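Local coordinates for protein thiol-activated cytolysin (Desulfobulbus propionicus, PDB 6NAL) that belongs to the cholesterol-dependent cytolysin family of toxins and probably assembles into oligomers on target membranes to open a large beta-barrel pore, at residues V312-I315 against N316-I319; E256-T259 against T260-T264; L306-M309 against D310-Q313. All coordinates share one frame; numbering follows the deposited sequence.

Interaction 1 (V312-I315 against N316-I319); sequences VQKI and NRII
Two successive turns of helix 309-320 meet here, and the contact belongs to the alpha-helical i to i+4 pattern: Val312 with Asn316, Gln313 with Arg317, Lys314 with Ile318 and Ile315 with Ile319. Each pair is tied first through the backbone. Asn316 N reaches Val312 O at 3.0 Å, and Ile319 N reaches Ile315 O at 2.9 Å. Between these two bonds, Arg317 N donates to Gln313 O and Ile318 N to Lys314 O, so the four carbonyls of 312-315 are all engaged. On the inner side of the helix the isoleucines supply the branched, apolar surface that a buried position needs. With CG1 of Ile315 beside its own nitrogen (chi1 -71°), CG2 is left anti to that nitrogen and meets Ile319 CD1 at 3.8 Å, the two side chains inclined to one another. Ile318 CD1 rests against CG of Lys314 at 3.9 Å, where the aliphatic part of the lysine serves as a hydrophobic neighbour. On the outer side, Arg317 folds back along the helix because its chain bends at chi3 (-36°). NH2 then lies 3.3 Å from Lys314 CA, which covers one face of the guanidinium, while CG of Gln313 sits at its edge, 3.5 Å from NH2. The amide of Gln313 and the guanidinium are turned steeply, 75° between their planes. A long, flexible, charged residue suits this exposed flank. Asn316 lies beside Val312 and points the same way; its OD1 accepts from Leu270 N, so the amide fastens the helix to strand 269-270. Val312 and Ile315 also touch Leu270. Ile315 presses on Val289 and Ile291 and Ile318 on Val293, which seats the helix against strand 287-294.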
# COMPACT_ATOMS: atom_id res chain seq x y z
N VAL A 312 29.55 6.66 17.08
CA VAL A 312 28.42 7.59 17.02
C VAL A 312 28.84 8.98 17.49
O VAL A 312 28.56 10.00 16.85
CB VAL A 312 27.23 7.03 17.84
CG1 VAL A 312 26.02 7.94 17.72
CG2 VAL A 312 26.88 5.60 17.42
N GLN A 313 29.50 9.05 18.64
CA GLN A 313 29.94 10.36 19.09
C GLN A 313 31.06 10.94 18.20
O GLN A 313 31.16 12.16 18.03
CB GLN A 313 30.34 10.24 20.57
CG GLN A 313 30.98 11.52 21.13
CD GLN A 313 31.65 11.32 22.49
OE1 GLN A 313 32.81 11.70 22.64
NE2 GLN A 313 30.95 10.66 23.46
N LYS A 314 31.90 10.11 17.60
CA LYS A 314 32.82 10.70 16.64
C LYS A 314 32.07 11.29 15.45
O LYS A 314 32.49 12.30 14.88
CB LYS A 314 33.87 9.69 16.14
CG LYS A 314 34.86 10.37 15.14
CD LYS A 314 36.26 9.75 15.09
CE LYS A 314 36.27 8.41 14.38
NZ LYS A 314 37.19 7.42 15.06
N ILE A 315 30.95 10.69 15.04
CA ILE A 315 30.24 11.23 13.88
C ILE A 315 29.59 12.56 14.22
O ILE A 315 29.68 13.54 13.47
CB ILE A 315 29.21 10.22 13.34
CG1 ILE A 315 29.96 9.07 12.68
CG2 ILE A 315 28.31 10.92 12.37
CD1 ILE A 315 29.14 8.00 12.16
N ASN A 316 28.93 12.61 15.38
CA ASN A 316 28.22 13.82 15.78
C ASN A 316 29.17 14.95 15.97
O ASN A 316 28.83 16.11 15.77
CB ASN A 316 27.45 13.58 17.07
CG ASN A 316 26.20 12.82 16.79
OD1 ASN A 316 25.58 13.03 15.75
ND2 ASN A 316 25.85 11.90 17.67
N ARG A 317 30.39 14.62 16.34
CA ARG A 317 31.36 15.68 16.48
C ARG A 317 31.79 16.22 15.14
O ARG A 317 31.86 17.45 14.95
CB ARG A 317 32.56 15.16 17.23
CG ARG A 317 33.37 16.42 17.90
CD ARG A 317 34.49 15.66 18.53
NE ARG A 317 34.07 14.33 19.06
CZ ARG A 317 34.67 13.16 18.92
NH1 ARG A 317 35.87 13.15 18.45
NH2 ARG A 317 33.97 12.12 19.40
N ILE A 318 32.16 15.32 14.21
CA ILE A 318 32.42 15.74 12.85
C ILE A 318 31.30 16.62 12.33
O ILE A 318 31.56 17.59 11.61
CB ILE A 318 32.61 14.53 11.93
CG1 ILE A 318 33.86 13.74 12.30
CG2 ILE A 318 32.69 15.05 10.50
CD1 ILE A 318 33.74 12.26 11.90
N ILE A 319 30.04 16.31 12.66
CA ILE A 319 28.91 17.05 12.08
C ILE A 319 28.79 18.43 12.71
O ILE A 319 28.31 19.37 12.06
CB ILE A 319 27.59 16.28 12.25
CG1 ILE A 319 27.55 15.05 11.38
CG2 ILE A 319 26.38 17.15 11.94
CD1 ILE A 319 26.43 14.13 11.74

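Interaction 2 (E256-T259 against T260-T264)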
# COMPACT_ATOMS: atom_id res chain seq x y z
N GLU A 256 14.01 -1.39 5.03
CA GLU A 256 14.53 -1.55 6.37
C GLU A 256 15.76 -0.67 6.59
O GLU A 256 15.94 -0.12 7.68
CB GLU A 256 14.83 -3.03 6.65
CG GLU A 256 14.50 -3.47 8.09
CD GLU A 256 13.97 -4.90 8.18
OE1 GLU A 256 14.49 -5.75 7.41
OE2 GLU A 256 13.05 -5.18 9.01
N LEU A 257 16.61 -0.49 5.57
CA LEU A 257 17.69 0.49 5.69
C LEU A 257 17.14 1.89 5.96
O LEU A 257 17.50 2.53 6.95
CB LEU A 257 18.58 0.46 4.44
CG LEU A 257 19.82 1.36 4.45
CD1 LEU A 257 20.79 0.94 5.55
CD2 LEU A 257 20.54 1.33 3.16
N GLU A 258 16.20 2.35 5.13
CA GLU A 258 15.64 3.69 5.32
C GLU A 258 14.99 3.85 6.69
O GLU A 258 15.15 4.88 7.35
CB GLU A 258 14.66 4.00 4.18
CG GLU A 258 13.91 5.34 4.30
CD GLU A 258 13.26 5.81 2.99
OE1 GLU A 258 12.63 4.97 2.30
OE2 GLU A 258 13.38 7.02 2.66
N THR A 259 14.24 2.84 7.14
CA THR A 259 13.58 2.97 8.43
C THR A 259 14.58 3.03 9.59
O THR A 259 14.35 3.74 10.57
CB THR A 259 12.61 1.82 8.66
OG1 THR A 259 11.67 1.79 7.59
CG2 THR A 259 11.88 1.99 10.03
N THR A 260 15.62 2.20 9.55
CA THR A 260 16.60 2.18 10.62
C THR A 260 17.33 3.51 10.71
O THR A 260 17.44 4.10 11.79
CB THR A 260 17.57 1.00 10.40
OG1 THR A 260 16.83 -0.19 10.14
CG2 THR A 260 18.39 0.75 11.67
N ILE A 261 17.82 4.01 9.57
CA ILE A 261 18.52 5.29 9.55
C ILE A 261 17.58 6.43 9.90
O ILE A 261 18.01 7.45 10.46
CB ILE A 261 19.15 5.56 8.16
CG1 ILE A 261 20.10 4.47 7.72
CG2 ILE A 261 19.90 6.94 8.16
CD1 ILE A 261 21.04 4.09 8.81
N LYS A 262 16.32 6.36 9.47
CA LYS A 262 15.43 7.50 9.72
C LYS A 262 15.11 7.63 11.20
O LYS A 262 14.70 8.70 11.64
CB LYS A 262 14.13 7.39 8.91
CG LYS A 262 14.20 8.02 7.52
CD LYS A 262 13.00 8.89 7.20
CE LYS A 262 13.16 9.64 5.87
NZ LYS A 262 13.02 8.75 4.65
N GLY A 263 15.34 6.59 11.97
CA GLY A 263 15.00 6.64 13.36
C GLY A 263 16.21 6.88 14.24
O GLY A 263 16.10 7.19 15.43
N THR A 264 17.39 6.71 13.66
CA THR A 264 18.62 6.92 14.41
C THR A 264 19.42 8.11 13.91
O THR A 264 20.39 8.49 14.58
CB THR A 264 19.52 5.67 14.40
OG1 THR A 264 19.98 5.41 13.07
CG2 THR A 264 18.77 4.44 14.90
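Glu258 sends its CG anti to the backbone N (chi1 175°) and continues extended, while Lys262, one turn later, bends at chi2 and again at chi4 (73°). The two chains therefore run side by side in the same direction, and their charged ends close at OE2 to NZ, 2.7 Å. This i to i+4 salt bridge spans one turn of helix 254-264; opposite charges at such a spacing, on a face reached by solvent, probably steady the helix. Beneath it the aliphatic parts meet loosely, CG of Glu258 being 4.2 Å from CG of Lys262.

Thr260 is arranged quite differently. Its OG1 is placed beside its own nitrogen and turned back down the helix, where it donates to Glu256 O at 2.6 Å. The same oxygen receives Thr260 N at 3.0 Å, and the two donors come from opposite faces of its carbonyl plane. Threonine suits a buried helical position for this reason: the hydroxyl is satisfied by the preceding turn and the methyl remains for packing. Ile261 N bonds to Leu257 O at 3.0 Å, almost straight at 177°, and CG1 of Ile261 approaches Leu257 CD1 at 4.2 Å to make the apolar side. At the far end the pattern weakens: Gly263 N gives Thr259 O a weak bond and also reaches Thr260 O, where Thr264 OG1 donates from the opposite face of the carbonyl plane.

In related cytolysins the helices between the corresponding central strands refold into membrane-spanning hairpins, and helix 254-264 probably belongs to such a region. Leu257 and Ile261 pack on Tyr189 of strand 187-202; they and Thr260 all touch Ile287 of strand 287-294, and Thr260 also packs on Leu280 and Leu284 of helix 279-284.

Interaction 3 (L306-M309 against D310-Q313)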
# COMPACT_ATOMS: atom_id res chain seq x y z
N LEU A 306 27.60 1.68 13.70
CA LEU A 306 26.66 2.33 14.58
C LEU A 306 26.38 1.55 15.86
O LEU A 306 25.61 2.03 16.69
CB LEU A 306 25.36 2.55 13.84
CG LEU A 306 25.61 3.13 12.46
CD1 LEU A 306 25.36 2.07 11.39
CD2 LEU A 306 24.72 4.33 12.29
N ASN A 307 26.92 0.34 16.02
CA ASN A 307 26.81 -0.28 17.34
C ASN A 307 27.60 0.53 18.36
O ASN A 307 27.07 0.91 19.42
CB ASN A 307 27.31 -1.71 17.30
CG ASN A 307 26.33 -2.64 16.62
OD1 ASN A 307 26.72 -3.58 15.93
ND2 ASN A 307 25.03 -2.37 16.81
N SER A 308 28.85 0.85 18.03
CA SER A 308 29.77 1.54 18.94
C SER A 308 29.27 2.93 19.31
O SER A 308 29.13 3.80 18.45
CB SER A 308 31.13 1.63 18.26
OG SER A 308 31.85 2.78 18.68
N MSE A 309 29.04 3.14 20.59
CA MSE A 309 28.80 4.48 21.10
C MSE A 309 29.91 5.49 20.77
O MSE A 309 29.68 6.70 20.76
CB MSE A 309 28.62 4.46 22.63
CG MSE A 309 27.56 3.54 23.16
SE MSE A 309 27.46 3.62 25.12
CE MSE A 309 28.67 5.14 25.50
N ASP A 310 31.14 5.04 20.57
CA ASP A 310 32.23 6.00 20.35
C ASP A 310 32.43 6.33 18.89
O ASP A 310 33.07 7.34 18.61
CB ASP A 310 33.52 5.47 21.00
CG ASP A 310 33.52 5.70 22.53
OD1 ASP A 310 34.19 4.90 23.24
OD2 ASP A 310 32.82 6.66 23.01
N ASP A 311 31.95 5.48 17.98
CA ASP A 311 31.82 5.87 16.58
C ASP A 311 30.68 6.88 16.40
O ASP A 311 30.82 7.88 15.68
CB ASP A 311 31.61 4.63 15.71
CG ASP A 311 32.92 3.92 15.33
OD1 ASP A 311 34.00 4.30 15.85
OD2 ASP A 311 32.85 2.96 14.52
N VAL A 312 29.55 6.66 17.08
CA VAL A 312 28.42 7.59 17.02
C VAL A 312 28.84 8.98 17.49
O VAL A 312 28.56 10.00 16.85
CB VAL A 312 27.23 7.03 17.84
CG1 VAL A 312 26.02 7.94 17.72
CG2 VAL A 312 26.88 5.60 17.42
N GLN A 313 29.50 9.05 18.64
CA GLN A 313 29.94 10.36 19.09
C GLN A 313 31.06 10.94 18.20
O GLN A 313 31.16 12.16 18.03
CB GLN A 313 30.34 10.24 20.57
CG GLN A 313 30.98 11.52 21.13
CD GLN A 313 31.65 11.32 22.49
OE1 GLN A 313 32.81 11.70 22.64
NE2 GLN A 313 30.95 10.66 23.46
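Ser308 turns its hydroxyl toward the first turn of the helix, and OG stands above the side chain of Asp311, 3.5 Å from its CB. From this position OG, held anti to the serine nitrogen (chi1 150°), accepts from Asp311 N at 2.8 Å with an N-H...O angle of 158°. Asp310 N also approaches the hydroxyl, but that bond is weak. Serine suits the place because its side chain is short enough for its hydroxyl to meet the amides two and three residues further on.

Ser308 is the N-cap of helix 309-320: the hydroxyl stands in for the carbonyl acceptors that a preceding turn would have provided. The carboxylates of Asp310 and Asp311 also lie at this end, where the helix dipole would probably favour negative charge. Asp311 directs OD2 away from the cap to Ser305 N, at the end of strand 299-305, so the loop is gripped from both ends.

Val312 turns toward the loop on another side of Ser308, against its carbonyl instead of its hydroxyl. Its CG2, anti to the carbonyl carbon, is packed tightly against Ser308 O at 3.1 Å and lies 3.9 Å from Leu306 O. A beta-branched apolar residue fills this buried corner, while Val312 N donates to Ser308 O at 3.2 Å. Leu306 and Val312 both touch Ile272, and Leu306 also packs on Ile287 and Val289 of strand 287-294.

How the interactions relate
Along the chain, interaction 2 comes first, on helix 254-264, which follows strand 232-250 directly. The chain then passes through helix 279-284 and the antiparallel pair 287-294 and 299-305 before reaching interaction 3, where the loop 306-309 turns into helix 309-320. Interaction 1 carries on along that helix and shares Val312 and Gln313 with interaction 3. All three are local and close no long loop; none crosses another. Interaction 2 lies about 18 Å from interaction 1 and 16 Å from interaction 3, centre to centre, without touching either. Strand 287-294 is common ground, since side chains of all three contacts pack on it.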